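PDB 5LJL: flavodoxin from Streptococcus pneumoniae serotype 4, which binds FMN and probably passes electrons at low potential to various redox enzymes. Local coordinates for residues 127-130 with 131-134. Sequence-based numbering, arbitrary orientation.
Sequences SAEE and EDIE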
ATOM      1  N   SER A 127       0.875  13.243  -9.404  1.00 15.76           N
ATOM      2  CA  SER A 127      -0.452  13.329  -8.734  1.00 17.92           C
ATOM      3  C   SER A 127      -1.446  12.481  -9.508  1.00 17.69           C
ATOM      4  O   SER A 127      -1.276  12.250 -10.676  1.00 19.71           O
ATOM      5  CB  SER A 127      -0.980  14.752  -8.621  1.00 19.70           C
ATOM      6  OG  SER A 127      -1.084  15.287  -9.932  1.00 24.07           O
ATOM      7  N   ALA A 128      -2.460  12.005  -8.802  1.00 18.26           N
ATOM      8  CA  ALA A 128      -3.502  11.158  -9.414  1.00 16.25           C
ATOM      9  C   ALA A 128      -4.456  11.988 -10.240  1.00 17.26           C
ATOM     10  O   ALA A 128      -4.955  13.010  -9.751  1.00 19.96           O
ATOM     11  CB  ALA A 128      -4.278  10.440  -8.335  1.00 17.53           C
ATOM     12  N   GLU A 129      -4.712  11.536 -11.460  1.00 16.47           N
ATOM     13  CA  GLU A 129      -5.752  12.081 -12.334  1.00 17.49           C
ATOM     14  C   GLU A 129      -6.903  11.102 -12.263  1.00 17.87           C
ATOM     15  O   GLU A 129      -6.807  10.054 -11.603  1.00 14.95           O
ATOM     16  CB  GLU A 129      -5.254  12.221 -13.716  1.00 20.45           C
ATOM     17  CG  GLU A 129      -4.138  13.274 -13.821  1.00 24.84           C
ATOM     18  CD  GLU A 129      -4.461  14.234 -14.886  1.00 31.51           C
ATOM     19  OE1 GLU A 129      -4.427  13.724 -16.047  1.00 38.41           O
ATOM     20  OE2 GLU A 129      -4.873  15.401 -14.583  1.00 29.57           O
ATOM     21  N   GLU A 130      -8.040  11.432 -12.894  1.00 17.25           N
ATOM     22  CA  GLU A 130      -9.215  10.576 -12.786  1.00 17.93           C
ATOM     23  C   GLU A 130      -8.950   9.141 -13.318  1.00 19.41           C
ATOM     24  O   GLU A 130      -9.477   8.207 -12.729  1.00 19.31           O
ATOM     25  CB  GLU A 130     -10.413  11.271 -13.448  1.00 18.80           C
ATOM     26  CG  GLU A 130     -10.747  12.607 -12.800  1.00 22.47           C
ATOM     27  CD  GLU A 130     -11.787  12.529 -11.727  1.00 31.81           C
ATOM     28  OE1 GLU A 130     -12.986  12.720 -12.028  1.00 51.07           O
ATOM     29  OE2 GLU A 130     -11.461  12.314 -10.585  1.00 32.63           O
ATOM     30  N   GLU A 131      -8.139   8.953 -14.357  1.00 18.42           N
ATOM     31  CA  GLU A 131      -7.743   7.626 -14.837  1.00 20.89           C
ATOM     32  C   GLU A 131      -6.989   6.757 -13.775  1.00 18.43           C
ATOM     33  O   GLU A 131      -7.226   5.531 -13.625  1.00 19.83           O
ATOM     34  CB  GLU A 131      -6.912   7.757 -16.082  1.00 26.37           C
ATOM     35  CG  GLU A 131      -6.429   6.463 -16.720  1.00 34.93           C
ATOM     36  CD  GLU A 131      -5.691   6.670 -18.065  1.00 44.55           C
ATOM     37  OE1 GLU A 131      -5.139   5.673 -18.610  1.00 52.69           O
ATOM     38  OE2 GLU A 131      -5.639   7.823 -18.603  1.00 43.52           O
ATOM     39  N   ASP A 132      -6.168   7.435 -12.993  1.00 15.43           N
ATOM     40  CA  ASP A 132      -5.458   6.789 -11.883  1.00 13.76           C
ATOM     41  C   ASP A 132      -6.462   6.503 -10.782  1.00 13.50           C
ATOM     42  O   ASP A 132      -6.400   5.431 -10.179  1.00 11.62           O
ATOM     43  CB  ASP A 132      -4.340   7.717 -11.316  1.00 13.67           C
ATOM     44  CG  ASP A 132      -3.339   8.120 -12.367  1.00 13.82           C
ATOM     45  OD1 ASP A 132      -2.680   7.233 -12.844  1.00 13.68           O
ATOM     46  OD2 ASP A 132      -3.277   9.322 -12.743  1.00 13.93           O
ATOM     47  N   ILE A 133      -7.368   7.451 -10.473  1.00 13.73           N
ATOM     48  CA  ILE A 133      -8.423   7.215  -9.481  1.00 13.92           C
ATOM     49  C   ILE A 133      -9.256   5.941  -9.808  1.00 14.40           C
ATOM     50  O   ILE A 133      -9.559   5.073  -8.953  1.00 14.62           O
ATOM     51  CB  ILE A 133      -9.337   8.509  -9.347  1.00 16.19           C
ATOM     52  CG1 ILE A 133      -8.530   9.607  -8.618  1.00 16.09           C
ATOM     53  CG2 ILE A 133     -10.609   8.187  -8.564  1.00 16.59           C
ATOM     54  CD1 ILE A 133      -9.056  11.002  -8.916  1.00 17.40           C
ATOM     55  N   GLU A 134      -9.636   5.821 -11.052  1.00 14.38           N
ATOM     56  CA  GLU A 134     -10.351   4.604 -11.531  1.00 16.40           C
ATOM     57  C   GLU A 134      -9.538   3.314 -11.263  1.00 14.87           C
ATOM     58  O   GLU A 134     -10.080   2.337 -10.789  1.00 13.49           O
ATOM     59  CB  GLU A 134     -10.702   4.720 -13.023  1.00 18.55           C
ATOM     60  CG  GLU A 134     -11.308   3.517 -13.729  1.00 18.64           C
ATOM     61  CD  GLU A 134     -12.626   3.020 -13.134  1.00 18.89           C
ATOM     62  OE1 GLU A 134     -12.970   1.844 -13.346  1.00 19.86           O
ATOM     63  OE2 GLU A 134     -13.326   3.752 -12.453  1.00 20.51           O
TER
HETATM   64  O   HOH W   1      -1.041  10.996 -13.354  1.00 24.15           O
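Glu-131 follows Glu-130 into the first turn of helix 130-146, and its extended side chain carries OE1 to a salt bridge with Arg-135 one turn on. Asp-132, third after the N-cap residue Glu-129, illustrates half of a capping box. Its OD2 takes the backbone N-H of Glu-129 on the anti lone pair, in a nearly straight bond with N to OD2 at 2.9 Å. A chi1 of -58° swings the carboxylate back beside the backbone N, facing the start of the helix, where its charge is probably favoured by the helix dipole. A water 2.9 Å from Asp-132 OD2 is hydrogen-bonded to both it and Ser-127 O, bridging the cap to the preceding loop. The reciprocal half of the box is absent: the Glu-129 carboxylate turns outward and does not reach Asp-132 N, which makes a weak bond to Glu-129 O instead. Ile-133 N binds that carbonyl in a nearly straight bond (166° at the hydrogen), close to the line of C=O. Its CG1 lies 4.3 Å from Ala-128 CB, a hydrophobic staple between the residue before the N-cap and the fourth after it. The bent Glu-130 chain runs alongside, bringing OE2 tightly to 3.2 Å from the Ile-133 CD1 methyl. Glu-134 N closes the next turn onto Glu-130 O. The cap thus turns the chain from the edge strand 116-125 into helix 130-146; Ile-133 packs on Ile-22, and Ser-127 in the preceding loop on Asn-15, both of helix 15-29, which lies beside helix 130-146 over the parallel flavodoxin sheet.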